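Local coordinates for sulfotransferase (Mycobacterium tuberculosis, PDB 2ZQ5), which probably transfers a sulfuryl group from 3'-phosphoadenosine-5'-phosphosulfate to an acceptor molecule, as other members of the sulfotransferase family do, at residues H121-E126 with E138-Y143; V70-S75 with Y209-R214; L26-T31 with A78-P83; E188-V193 with H271-W276. One frame throughout, in Å; residues are numbered along the deposited sequence.

How the contacts relate
From the N terminus, contact 3 is the first to close, joining the loop after helix 13-24 to the end of helix 55-81. Contact 2 starts on that same helix, before the second segment of contact 3, and closes much later at helix 206-219, so the two cross; their centres are about 9 Å apart and they touch. Contact 1, between helix 122-126 and the start of helix 141-156, falls wholly within the span of contact 2 and packs lightly against it. Contact 4 opens at residues 188-193, inside that span, and closes beyond it at 271-276. It crosses contact 2, about 25 Å away between centres, and ties the loop before helix 194-201 to the end of helix 262-272.

Contact 1: residues H121-E126 with E138-Y143; sequences HMWLAE and ESNPLY
In Trp123 the indole carbon CG sits between the backbone N and the carbonyl carbon (chi1 74°), whereas in Tyr143 CG lies opposite the backbone N (chi1 177°), and these two choices bring the phenol edge over one face of the indole. The rings form a T-shaped pair with planes 83° apart and with the tyrosine centroid 4.7 Å from that of the five-membered ring. Tyr143 CD1 leads the approach, 3.6 Å from Trp123 CE2, while CB of the same tyrosine adds a CH-pi contact 3.9 Å from the centroid of the six-membered ring. Leu142 CB comes to the indole rim, 4.3 Å from Trp123 CZ3. The other face is covered from its own helix by Leu124 CD2. Trp137, from the intervening loop, meets Trp123 edge-to-face and also touches the Tyr143 ring.

Asn140 is the N-cap of helix 141-156. Its OD1 accepts from Tyr143 N at 2.9 Å, with the donor tilted from the carbonyl plane, and also lies 3.8 Å from Trp123 CZ3. The junction of the two helices is therefore made by dispersion and ring electrostatics, while the polar cap acts within the second helix and probably steadies the first turn, which carries the tyrosine.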
loop_
_atom_site.group_PDB
_atom_site.type_symbol
_atom_site.label_atom_id
_atom_site.label_comp_id
_atom_site.label_asym_id
_atom_site.label_seq_id
_atom_site.Cartn_x
_atom_site.Cartn_y
_atom_site.Cartn_z
ATOM N N HIS A 121 -7.879 8.269 3.351
ATOM C CA HIS A 121 -8.190 9.052 2.164
ATOM C C HIS A 121 -6.912 9.452 1.448
ATOM O O HIS A 121 -5.937 9.874 2.067
ATOM C CB HIS A 121 -9.008 10.281 2.556
ATOM C CG HIS A 121 -10.260 9.938 3.295
ATOM N ND1 HIS A 121 -11.379 9.427 2.671
ATOM C CD2 HIS A 121 -10.536 9.939 4.619
ATOM C CE1 HIS A 121 -12.288 9.126 3.581
ATOM N NE2 HIS A 121 -11.800 9.426 4.772
ATOM N N MET A 122 -6.936 9.309 0.130
ATOM C CA MET A 122 -5.798 9.612 -0.717
ATOM C C MET A 122 -5.087 10.926 -0.386
ATOM O O MET A 122 -3.875 10.941 -0.170
ATOM C CB MET A 122 -6.257 9.611 -2.182
ATOM C CG MET A 122 -5.150 9.538 -3.224
ATOM S SD MET A 122 -4.035 10.943 -3.245
ATOM C CE MET A 122 -5.109 12.233 -3.644
ATOM N N TRP A 123 -5.826 12.030 -0.329
ATOM C CA TRP A 123 -5.179 13.307 -0.072
ATOM C C TRP A 123 -4.500 13.411 1.284
ATOM O O TRP A 123 -3.546 14.171 1.446
ATOM C CB TRP A 123 -6.159 14.475 -0.277
ATOM C CG TRP A 123 -7.208 14.697 0.784
ATOM C CD1 TRP A 123 -8.312 13.929 1.034
ATOM C CD2 TRP A 123 -7.284 15.811 1.682
ATOM N NE1 TRP A 123 -9.075 14.502 2.027
ATOM C CE2 TRP A 123 -8.465 15.658 2.441
ATOM C CE3 TRP A 123 -6.468 16.927 1.913
ATOM C CZ2 TRP A 123 -8.853 16.584 3.420
ATOM C CZ3 TRP A 123 -6.852 17.848 2.885
ATOM C CH2 TRP A 123 -8.036 17.669 3.625
ATOM N N LEU A 124 -4.977 12.638 2.251
ATOM C CA LEU A 124 -4.387 12.662 3.581
ATOM C C LEU A 124 -3.135 11.790 3.611
ATOM O O LEU A 124 -2.222 12.032 4.398
ATOM C CB LEU A 124 -5.411 12.191 4.612
ATOM C CG LEU A 124 -6.650 13.092 4.671
ATOM C CD1 LEU A 124 -7.706 12.450 5.555
ATOM C CD2 LEU A 124 -6.271 14.478 5.189
ATOM N N ALA A 125 -3.092 10.778 2.750
ATOM C CA ALA A 125 -1.924 9.908 2.670
ATOM C C ALA A 125 -0.826 10.690 1.951
ATOM O O ALA A 125 0.360 10.531 2.240
ATOM C CB ALA A 125 -2.263 8.641 1.898
ATOM N N GLU A 126 -1.230 11.540 1.011
ATOM C CA GLU A 126 -0.278 12.359 0.267
ATOM C C GLU A 126 0.175 13.532 1.129
ATOM O O GLU A 126 1.306 14.003 1.005
ATOM C CB GLU A 126 -0.918 12.900 -1.016
ATOM C CG GLU A 126 -1.210 11.863 -2.094
ATOM C CD GLU A 126 0.019 11.476 -2.899
ATOM O OE1 GLU A 126 1.036 12.195 -2.822
ATOM O OE2 GLU A 126 -0.039 10.458 -3.624
ATOM N N GLU A 138 -14.138 20.446 -0.086
ATOM C CA GLU A 138 -14.219 21.219 -1.324
ATOM C C GLU A 138 -13.827 22.686 -1.156
ATOM O O GLU A 138 -13.691 23.414 -2.143
ATOM C CB GLU A 138 -15.629 21.133 -1.915
ATOM C CG GLU A 138 -16.032 19.757 -2.433
ATOM C CD GLU A 138 -15.105 19.231 -3.514
ATOM O OE1 GLU A 138 -14.433 20.046 -4.181
ATOM O OE2 GLU A 138 -15.059 17.998 -3.709
ATOM N N SER A 139 -13.651 23.116 0.090
ATOM C CA SER A 139 -13.267 24.493 0.383
ATOM C C SER A 139 -11.869 24.535 0.993
ATOM O O SER A 139 -11.346 25.607 1.297
ATOM C CB SER A 139 -14.262 25.124 1.361
ATOM O OG SER A 139 -15.575 25.139 0.825
ATOM N N ASN A 140 -11.269 23.360 1.163
ATOM C CA ASN A 140 -9.940 23.235 1.753
ATOM C C ASN A 140 -8.836 23.447 0.722
ATOM O O ASN A 140 -8.783 22.767 -0.305
ATOM C CB ASN A 140 -9.800 21.854 2.408
ATOM C CG ASN A 140 -8.454 21.651 3.084
ATOM O OD1 ASN A 140 -7.421 21.542 2.421
ATOM N ND2 ASN A 140 -8.462 21.597 4.410
ATOM N N PRO A 141 -7.935 24.406 0.985
ATOM C CA PRO A 141 -6.820 24.728 0.093
ATOM C C PRO A 141 -6.017 23.512 -0.359
ATOM O O PRO A 141 -5.787 23.319 -1.551
ATOM C CB PRO A 141 -5.988 25.695 0.930
ATOM C CG PRO A 141 -7.037 26.424 1.712
ATOM C CD PRO A 141 -7.927 25.288 2.166
ATOM N N LEU A 142 -5.596 22.688 0.596
ATOM C CA LEU A 142 -4.809 21.503 0.273
ATOM C C LEU A 142 -5.587 20.438 -0.496
ATOM O O LEU A 142 -5.064 19.851 -1.443
ATOM C CB LEU A 142 -4.207 20.911 1.551
ATOM C CG LEU A 142 -3.172 21.808 2.243
ATOM C CD1 LEU A 142 -2.654 21.126 3.500
ATOM C CD2 LEU A 142 -2.024 22.101 1.286
ATOM N N TYR A 143 -6.832 20.182 -0.101
ATOM C CA TYR A 143 -7.634 19.186 -0.807
ATOM C C TYR A 143 -7.829 19.620 -2.255
ATOM O O TYR A 143 -7.617 18.840 -3.182
ATOM C CB TYR A 143 -9.008 19.024 -0.155
ATOM C CG TYR A 143 -9.910 18.063 -0.901
ATOM C CD1 TYR A 143 -9.812 16.687 -0.704
ATOM C CD2 TYR A 143 -10.848 18.530 -1.825
ATOM C CE1 TYR A 143 -10.622 15.797 -1.405
ATOM C CE2 TYR A 143 -11.663 17.648 -2.532
ATOM C CZ TYR A 143 -11.544 16.282 -2.317
ATOM O OH TYR A 143 -12.346 15.407 -3.016
#

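Contact 2: residues V70-S75 with Y209-R214; sequences VARLLS and YCRHRR
Arg72 and Arg211 lay their guanidinium groups flat on one another in an offset stack, centres 4.0 Å apart and planes only 17° from parallel, although the two side chains as a whole run at about a right angle. Both are stretched from CG to NE, so each reaches well away from its own helix. The closest approach is beside the stack, where Arg211 NH2 meets the aliphatic chain of Arg72, 3.3 Å from Arg72 CG. The carbonyl O of Arg72 is in the plane of the Arg211 group at its edge, but the angle is too poor for a hydrogen bond. Arg72 NH2 and Arg211 NH1 are 3.7 Å apart, a closeness of like charges that surrounding groups probably offset: Asp34 makes a salt bridge to Arg72 NH1, Phe29 O accepts from Arg72 NE, and Gln180 takes Arg72 NH1 on its backbone O and Arg211 NE on its side-chain OE1.

The pair bridges helices 55-81 and 206-219, part of the helical surroundings of the parallel sheet in this sulfotransferase fold. Away from the stack the fit is looser. Ser75 offers CB to Arg211 NH2 at 4.0 Å and directs its OG to Asn215 and Gln180. The nearest CA atoms, those of Ser75 and Arg214, remain 9.0 Å apart, and partly exposed Arg214 turns to a cation-pi contact with Trp79.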
loop_
_atom_site.group_PDB
_atom_site.type_symbol
_atom_site.label_atom_id
_atom_site.label_comp_id
_atom_site.label_asym_id
_atom_site.label_seq_id
_atom_site.Cartn_x
_atom_site.Cartn_y
_atom_site.Cartn_z
ATOM N N VAL A 70 9.359 13.682 1.272
ATOM C CA VAL A 70 8.552 14.871 1.513
ATOM C C VAL A 70 7.408 14.478 2.446
ATOM O O VAL A 70 7.076 15.212 3.376
ATOM C CB VAL A 70 7.976 15.448 0.202
ATOM C CG1 VAL A 70 6.896 16.480 0.514
ATOM C CG2 VAL A 70 9.091 16.095 -0.606
ATOM N N ALA A 71 6.813 13.312 2.200
ATOM C CA ALA A 71 5.718 12.820 3.033
ATOM C C ALA A 71 6.228 12.618 4.459
ATOM O O ALA A 71 5.528 12.917 5.433
ATOM C CB ALA A 71 5.175 11.499 2.469
ATOM N N ARG A 72 7.446 12.100 4.575
ATOM C CA ARG A 72 8.061 11.874 5.876
ATOM C C ARG A 72 8.159 13.216 6.611
ATOM O O ARG A 72 7.806 13.322 7.787
ATOM C CB ARG A 72 9.457 11.268 5.702
ATOM C CG ARG A 72 10.091 10.829 7.006
ATOM C CD ARG A 72 11.535 10.361 6.825
ATOM N NE ARG A 72 12.091 9.970 8.117
ATOM C CZ ARG A 72 11.893 8.789 8.697
ATOM N NH1 ARG A 72 11.166 7.857 8.093
ATOM N NH2 ARG A 72 12.382 8.559 9.906
ATOM N N LEU A 73 8.632 14.240 5.905
ATOM C CA LEU A 73 8.763 15.579 6.479
ATOM C C LEU A 73 7.414 16.139 6.917
ATOM O O LEU A 73 7.310 16.754 7.978
ATOM C CB LEU A 73 9.395 16.536 5.466
ATOM C CG LEU A 73 10.888 16.377 5.170
ATOM C CD1 LEU A 73 11.251 17.182 3.930
ATOM C CD2 LEU A 73 11.708 16.828 6.375
ATOM N N LEU A 74 6.384 15.936 6.098
ATOM C CA LEU A 74 5.051 16.435 6.418
ATOM C C LEU A 74 4.494 15.780 7.678
ATOM O O LEU A 74 3.886 16.452 8.510
ATOM C CB LEU A 74 4.089 16.208 5.245
ATOM C CG LEU A 74 4.372 17.027 3.978
ATOM C CD1 LEU A 74 3.455 16.567 2.851
ATOM C CD2 LEU A 74 4.169 18.510 4.258
ATOM N N SER A 75 4.699 14.475 7.825
ATOM C CA SER A 75 4.216 13.777 9.015
ATOM C C SER A 75 4.951 14.256 10.264
ATOM O O SER A 75 4.333 14.491 11.302
ATOM C CB SER A 75 4.392 12.261 8.869
ATOM O OG SER A 75 3.361 11.698 8.076
ATOM N N TYR A 209 5.840 -0.248 11.148
ATOM C CA TYR A 209 4.429 -0.296 11.511
ATOM C C TYR A 209 4.128 0.632 12.679
ATOM O O TYR A 209 3.025 1.159 12.791
ATOM C CB TYR A 209 3.987 -1.732 11.805
ATOM C CG TYR A 209 3.530 -2.446 10.551
ATOM C CD1 TYR A 209 4.432 -2.751 9.530
ATOM C CD2 TYR A 209 2.185 -2.754 10.355
ATOM C CE1 TYR A 209 4.007 -3.338 8.342
ATOM C CE2 TYR A 209 1.744 -3.347 9.167
ATOM C CZ TYR A 209 2.662 -3.632 8.166
ATOM O OH TYR A 209 2.246 -4.201 6.984
ATOM N N CYS A 210 5.110 0.844 13.547
ATOM C CA CYS A 210 4.917 1.761 14.656
ATOM C C CYS A 210 4.717 3.167 14.085
ATOM O O CYS A 210 3.901 3.946 14.590
ATOM C CB CYS A 210 6.128 1.717 15.582
ATOM S SG CYS A 210 6.123 0.292 16.693
ATOM N N ARG A 211 5.451 3.493 13.025
ATOM C CA ARG A 211 5.306 4.804 12.403
ATOM C C ARG A 211 3.939 4.879 11.710
ATOM O O ARG A 211 3.269 5.915 11.730
ATOM C CB ARG A 211 6.431 5.048 11.395
ATOM C CG ARG A 211 6.465 6.479 10.896
ATOM C CD ARG A 211 7.422 6.673 9.737
ATOM N NE ARG A 211 7.365 8.054 9.264
ATOM C CZ ARG A 211 8.034 9.062 9.815
ATOM N NH1 ARG A 211 8.832 8.851 10.854
ATOM N NH2 ARG A 211 7.876 10.294 9.347
ATOM N N HIS A 212 3.536 3.771 11.097
ATOM C CA HIS A 212 2.246 3.669 10.423
ATOM C C HIS A 212 1.156 4.035 11.440
ATOM O O HIS A 212 0.263 4.833 11.154
ATOM C CB HIS A 212 2.096 2.228 9.902
ATOM C CG HIS A 212 0.771 1.911 9.277
ATOM N ND1 HIS A 212 -0.324 1.512 10.014
ATOM C CD2 HIS A 212 0.396 1.835 7.977
ATOM C CE1 HIS A 212 -1.313 1.199 9.195
ATOM N NE2 HIS A 212 -0.900 1.385 7.953
ATOM N N ARG A 213 1.258 3.473 12.641
ATOM C CA ARG A 213 0.286 3.741 13.698
ATOM C C ARG A 213 0.285 5.211 14.125
ATOM O O ARG A 213 -0.781 5.792 14.345
ATOM C CB ARG A 213 0.562 2.838 14.902
ATOM C CG ARG A 213 -0.390 3.054 16.061
ATOM C CD ARG A 213 -0.265 1.943 17.090
ATOM N NE ARG A 213 -1.059 2.226 18.283
ATOM C CZ ARG A 213 -0.724 3.135 19.194
ATOM N NH1 ARG A 213 0.389 3.842 19.049
ATOM N NH2 ARG A 213 -1.502 3.342 20.250
ATOM N N ARG A 214 1.468 5.810 14.247
ATOM C CA ARG A 214 1.557 7.220 14.619
ATOM C C ARG A 214 0.841 8.059 13.567
ATOM O O ARG A 214 0.219 9.072 13.887
ATOM C CB ARG A 214 3.018 7.667 14.730
ATOM C CG ARG A 214 3.782 7.074 15.903
ATOM C CD ARG A 214 5.122 7.777 16.067
ATOM N NE ARG A 214 4.944 9.216 16.248
ATOM C CZ ARG A 214 5.939 10.094 16.331
ATOM N NH1 ARG A 214 7.199 9.686 16.251
ATOM N NH2 ARG A 214 5.675 11.383 16.497
#

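Contact 3: residues L26-T31 with A78-P83; sequences LDDFGT and AWKQYP
Lys80 NZ donates to Asp28 OD2 at 2.6 Å, the salt bridge that makes up the whole direct contact between residues 26-31 and 78-83. It uses the anti lone pair of OD2, the one facing away from OD1, but the approach is oblique at the lysine end, since OD2 also lies only 2.9 Å from Lys80 CE. The lysine gets there because its chain is fully extended beyond CG, which itself stands opposite the carbonyl carbon (chi1 -69°), carrying the ammonium group out from the last turn of helix 55-81.

The other carboxylate oxygen is also engaged: Asp28 OD1 accepts from Gly30 N at 2.8 Å, with the donor on the anti side and 34° out of the carboxylate plane. This is an Asx turn, which curls the loop between helices 13-24 and 36-50. Gripped at both oxygens, the carboxylate is probably restricted in its rotation.

Neighbouring loop residues are seated by packing: Leu26 lies on Leu73 and Leu74, and Phe29 on Leu73, its ring meeting that of His17 edge-to-face. The bridge itself lies at the surface, with Lys80 exposed.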
loop_
_atom_site.group_PDB
_atom_site.type_symbol
_atom_site.label_atom_id
_atom_site.label_comp_id
_atom_site.label_asym_id
_atom_site.label_seq_id
_atom_site.Cartn_x
_atom_site.Cartn_y
_atom_site.Cartn_z
ATOM N N LEU A 26 10.975 22.127 4.676
ATOM C CA LEU A 26 11.103 21.453 5.965
ATOM C C LEU A 26 12.404 20.653 5.980
ATOM O O LEU A 26 12.832 20.145 4.940
ATOM C CB LEU A 26 9.919 20.507 6.180
ATOM C CG LEU A 26 8.526 21.131 6.152
ATOM C CD1 LEU A 26 7.478 20.032 6.223
ATOM C CD2 LEU A 26 8.374 22.101 7.317
ATOM N N ASP A 27 13.037 20.539 7.145
ATOM C CA ASP A 27 14.283 19.786 7.231
ATOM C C ASP A 27 14.393 18.823 8.411
ATOM O O ASP A 27 15.455 18.247 8.636
ATOM C CB ASP A 27 15.486 20.736 7.242
ATOM C CG ASP A 27 15.385 21.792 8.317
ATOM O OD1 ASP A 27 14.977 21.456 9.445
ATOM O OD2 ASP A 27 15.726 22.960 8.034
ATOM N N ASP A 28 13.311 18.651 9.164
ATOM C CA ASP A 28 13.327 17.718 10.287
ATOM C C ASP A 28 12.757 16.391 9.796
ATOM O O ASP A 28 11.544 16.222 9.693
ATOM C CB ASP A 28 12.485 18.238 11.455
ATOM C CG ASP A 28 12.519 17.309 12.659
ATOM O OD1 ASP A 28 13.135 16.225 12.574
ATOM O OD2 ASP A 28 11.928 17.660 13.700
ATOM N N PHE A 29 13.647 15.459 9.479
ATOM C CA PHE A 29 13.246 14.148 8.984
ATOM C C PHE A 29 12.984 13.190 10.137
ATOM O O PHE A 29 12.686 12.015 9.923
ATOM C CB PHE A 29 14.340 13.588 8.070
ATOM C CG PHE A 29 14.519 14.365 6.795
ATOM C CD1 PHE A 29 13.790 14.036 5.656
ATOM C CD2 PHE A 29 15.396 15.446 6.741
ATOM C CE1 PHE A 29 13.931 14.770 4.480
ATOM C CE2 PHE A 29 15.544 16.188 5.571
ATOM C CZ PHE A 29 14.811 15.850 4.438
ATOM N N GLY A 30 13.085 13.700 11.361
ATOM C CA GLY A 30 12.862 12.871 12.531
ATOM C C GLY A 30 14.037 11.948 12.774
ATOM O O GLY A 30 15.037 12.006 12.059
ATOM N N THR A 31 13.927 11.102 13.792
ATOM C CA THR A 31 14.993 10.164 14.101
ATOM C C THR A 31 14.968 9.040 13.075
ATOM O O THR A 31 14.025 8.918 12.293
ATOM C CB THR A 31 14.821 9.551 15.500
ATOM O OG1 THR A 31 13.630 8.757 15.529
ATOM C CG2 THR A 31 14.726 10.646 16.552
ATOM N N ALA A 78 3.592 17.521 11.171
ATOM C CA ALA A 78 2.224 17.381 11.649
ATOM C C ALA A 78 2.189 16.910 13.102
ATOM O O ALA A 78 1.363 17.375 13.888
ATOM C CB ALA A 78 1.452 16.408 10.762
ATOM N N TRP A 79 3.077 15.986 13.457
ATOM C CA TRP A 79 3.119 15.483 14.826
ATOM C C TRP A 79 3.478 16.592 15.810
ATOM O O TRP A 79 3.007 16.593 16.948
ATOM C CB TRP A 79 4.111 14.316 14.952
ATOM C CG TRP A 79 3.652 13.066 14.248
ATOM C CD1 TRP A 79 2.378 12.574 14.205
ATOM C CD2 TRP A 79 4.464 12.148 13.506
ATOM N NE1 TRP A 79 2.346 11.405 13.476
ATOM C CE2 TRP A 79 3.611 11.122 13.036
ATOM C CE3 TRP A 79 5.828 12.092 13.190
ATOM C CZ2 TRP A 79 4.079 10.051 12.264
ATOM C CZ3 TRP A 79 6.293 11.027 12.423
ATOM C CH2 TRP A 79 5.418 10.020 11.971
ATOM N N LYS A 80 4.311 17.531 15.371
ATOM C CA LYS A 80 4.709 18.656 16.216
ATOM C C LYS A 80 3.536 19.614 16.365
ATOM O O LYS A 80 3.327 20.208 17.423
ATOM C CB LYS A 80 5.870 19.417 15.589
ATOM C CG LYS A 80 7.188 18.689 15.564
ATOM C CD LYS A 80 8.221 19.585 14.911
ATOM C CE LYS A 80 9.582 18.937 14.834
ATOM N NZ LYS A 80 10.521 19.828 14.102
ATOM N N GLN A 81 2.781 19.768 15.283
ATOM C CA GLN A 81 1.625 20.654 15.267
ATOM C C GLN A 81 0.479 20.100 16.101
ATOM O O GLN A 81 -0.302 20.857 16.678
ATOM C CB GLN A 81 1.137 20.848 13.832
ATOM C CG GLN A 81 2.095 21.595 12.926
ATOM C CD GLN A 81 1.646 21.556 11.479
ATOM O OE1 GLN A 81 0.485 21.814 11.172
ATOM N NE2 GLN A 81 2.570 21.236 10.579
ATOM N N TYR A 82 0.383 18.775 16.151
ATOM C CA TYR A 82 -0.685 18.106 16.884
ATOM C C TYR A 82 -0.146 17.036 17.819
ATOM O O TYR A 82 -0.374 15.846 17.607
ATOM C CB TYR A 82 -1.659 17.473 15.889
ATOM C CG TYR A 82 -2.294 18.478 14.961
ATOM C CD1 TYR A 82 -3.400 19.221 15.364
ATOM C CD2 TYR A 82 -1.761 18.721 13.694
ATOM C CE1 TYR A 82 -3.964 20.181 14.532
ATOM C CE2 TYR A 82 -2.317 19.683 12.853
ATOM C CZ TYR A 82 -3.418 20.408 13.280
ATOM O OH TYR A 82 -3.971 21.362 12.458
ATOM N N PRO A 83 0.569 17.442 18.877
ATOM C CA PRO A 83 1.118 16.461 19.816
ATOM C C PRO A 83 0.070 15.564 20.473
ATOM O O PRO A 83 0.380 14.454 20.898
ATOM C CB PRO A 83 1.865 17.334 20.826
ATOM C CG PRO A 83 1.090 18.616 20.802
ATOM C CD PRO A 83 0.848 18.817 19.327
#

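Contact 4: residues E188-V193 with H271-W276; sequences EALAHV and HTTEGW
Leu190 lays its CD2 branch across two threonine methyls, reaching Thr273 CG2 at 3.8 Å and Thr272 CG2 at 3.9 Å. The leucine CB bond points along the interface and the end of the side chain then bends in, so that one branch does the touching. Thr273 CG2 also presses on the backbone, 3.2 Å from Leu190 O, which makes this the tightest point between the two segments.

The two threonines present their methyls by different routes. Thr272 holds CG2 opposite its backbone N, while Thr273 holds OG1 between the backbone N and the carbonyl carbon (chi1 67°), swinging CG2 opposite the carbonyl carbon. Both hydroxyls turn back to carbonyls one turn earlier in helix 262-272, Thr272 OG1 to Leu268 O and Thr273 OG1 to Ala269 O. Their polar ends are thus satisfied locally, and the methyls are what the leucine meets: the contact is one of van der Waals packing, with no polar bond between the two segments.

Other parts of the chain hold the two segments. Val193 packs on Ala46 and Tyr47 of helix 36-50, and His192 ND1 bonds to Asp288, while the Trp276 ring touches Leu56 and Met60 of helix 55-81. Within its own segment that ring takes Thr272 O over one face.

From Thr273, the first residue to leave helical angles after helix 262-272, the chain reverses in a type II beta turn closed by Trp276 N to Thr273 O at 3.0 Å. Gly275 supplies the positive phi (83°) of its third position, where type II turns commonly carry glycine.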
loop_
_atom_site.group_PDB
_atom_site.type_symbol
_atom_site.label_atom_id
_atom_site.label_comp_id
_atom_site.label_asym_id
_atom_site.label_seq_id
_atom_site.Cartn_x
_atom_site.Cartn_y
_atom_site.Cartn_z
ATOM N N GLU A 188 9.553 -3.675 -5.435
ATOM C CA GLU A 188 9.929 -4.867 -6.180
ATOM C C GLU A 188 8.870 -5.334 -7.179
ATOM O O GLU A 188 9.151 -6.171 -8.033
ATOM C CB GLU A 188 10.277 -5.996 -5.211
ATOM C CG GLU A 188 9.093 -6.598 -4.482
ATOM C CD GLU A 188 9.533 -7.464 -3.328
ATOM O OE1 GLU A 188 10.000 -6.905 -2.311
ATOM O OE2 GLU A 188 9.433 -8.704 -3.442
ATOM N N ALA A 189 7.659 -4.793 -7.076
ATOM C CA ALA A 189 6.583 -5.153 -7.993
ATOM C C ALA A 189 6.508 -4.161 -9.159
ATOM O O ALA A 189 5.719 -4.337 -10.085
ATOM C CB ALA A 189 5.253 -5.186 -7.245
ATOM N N LEU A 190 7.341 -3.123 -9.110
ATOM C CA LEU A 190 7.359 -2.093 -10.147
ATOM C C LEU A 190 8.738 -1.922 -10.775
ATOM O O LEU A 190 8.925 -1.105 -11.678
ATOM C CB LEU A 190 6.902 -0.760 -9.551
ATOM C CG LEU A 190 5.436 -0.734 -9.114
ATOM C CD1 LEU A 190 5.187 0.451 -8.202
ATOM C CD2 LEU A 190 4.541 -0.674 -10.344
ATOM N N ALA A 191 9.703 -2.695 -10.293
ATOM C CA ALA A 191 11.065 -2.621 -10.804
ATOM C C ALA A 191 11.809 -3.891 -10.436
ATOM O O ALA A 191 11.413 -4.612 -9.519
ATOM C CB ALA A 191 11.786 -1.410 -10.208
ATOM N N HIS A 192 12.885 -4.164 -11.164
ATOM C CA HIS A 192 13.696 -5.337 -10.894
ATOM C C HIS A 192 14.735 -4.939 -9.858
ATOM O O HIS A 192 15.802 -4.425 -10.197
ATOM C CB HIS A 192 14.393 -5.816 -12.168
ATOM C CG HIS A 192 15.236 -7.036 -11.964
ATOM N ND1 HIS A 192 14.700 -8.262 -11.633
ATOM C CD2 HIS A 192 16.577 -7.213 -12.018
ATOM C CE1 HIS A 192 15.675 -9.143 -11.494
ATOM N NE2 HIS A 192 16.823 -8.532 -11.723
ATOM N N VAL A 193 14.413 -5.158 -8.589
ATOM C CA VAL A 193 15.327 -4.821 -7.504
ATOM C C VAL A 193 15.450 -5.992 -6.529
ATOM O O VAL A 193 15.160 -5.866 -5.337
ATOM C CB VAL A 193 14.857 -3.544 -6.747
ATOM C CG1 VAL A 193 15.065 -2.316 -7.622
ATOM C CG2 VAL A 193 13.387 -3.664 -6.357
ATOM N N HIS A 271 2.343 -2.575 -18.015
ATOM C CA HIS A 271 1.762 -1.335 -18.514
ATOM C C HIS A 271 2.056 -0.133 -17.629
ATOM O O HIS A 271 2.290 0.965 -18.127
ATOM C CB HIS A 271 0.255 -1.503 -18.694
ATOM C CG HIS A 271 -0.114 -2.366 -19.860
ATOM N ND1 HIS A 271 0.126 -1.994 -21.164
ATOM C CD2 HIS A 271 -0.689 -3.590 -19.917
ATOM C CE1 HIS A 271 -0.284 -2.952 -21.977
ATOM N NE2 HIS A 271 -0.783 -3.932 -21.245
ATOM N N THR A 272 2.050 -0.339 -16.318
ATOM C CA THR A 272 2.322 0.755 -15.396
ATOM C C THR A 272 3.737 1.293 -15.560
ATOM O O THR A 272 3.956 2.506 -15.544
ATOM C CB THR A 272 2.148 0.303 -13.932
ATOM O OG1 THR A 272 0.789 -0.090 -13.712
ATOM C CG2 THR A 272 2.504 1.434 -12.978
ATOM N N THR A 273 4.688 0.381 -15.741
ATOM C CA THR A 273 6.102 0.732 -15.856
ATOM C C THR A 273 6.673 0.757 -17.269
ATOM O O THR A 273 7.891 0.747 -17.444
ATOM C CB THR A 273 6.957 -0.243 -15.027
ATOM O OG1 THR A 273 6.885 -1.555 -15.606
ATOM C CG2 THR A 273 6.444 -0.305 -13.593
ATOM N N GLU A 274 5.802 0.797 -18.272
ATOM C CA GLU A 274 6.245 0.816 -19.660
ATOM C C GLU A 274 7.231 1.955 -19.931
ATOM O O GLU A 274 6.958 3.116 -19.627
ATOM C CB GLU A 274 5.034 0.938 -20.587
ATOM C CG GLU A 274 5.349 0.717 -22.056
ATOM C CD GLU A 274 4.097 0.596 -22.900
ATOM O OE1 GLU A 274 3.336 1.582 -22.984
ATOM O OE2 GLU A 274 3.870 -0.490 -23.475
ATOM N N GLY A 275 8.385 1.607 -20.491
ATOM C CA GLY A 275 9.392 2.606 -20.802
ATOM C C GLY A 275 10.304 3.019 -19.660
ATOM O O GLY A 275 11.192 3.845 -19.853
ATOM N N TRP A 276 10.106 2.451 -18.475
ATOM C CA TRP A 276 10.932 2.803 -17.320
ATOM C C TRP A 276 12.198 1.969 -17.180
ATOM O O TRP A 276 13.136 2.365 -16.488
ATOM C CB TRP A 276 10.134 2.651 -16.021
ATOM C CG TRP A 276 8.990 3.591 -15.858
ATOM C CD1 TRP A 276 8.563 4.538 -16.743
ATOM C CD2 TRP A 276 8.109 3.665 -14.732
ATOM N NE1 TRP A 276 7.468 5.200 -16.236
ATOM C CE2 TRP A 276 7.168 4.682 -15.003
ATOM C CE3 TRP A 276 8.024 2.968 -13.519
ATOM C CZ2 TRP A 276 6.149 5.021 -14.105
ATOM C CZ3 TRP A 276 7.009 3.305 -12.624
ATOM C CH2 TRP A 276 6.087 4.324 -12.925
#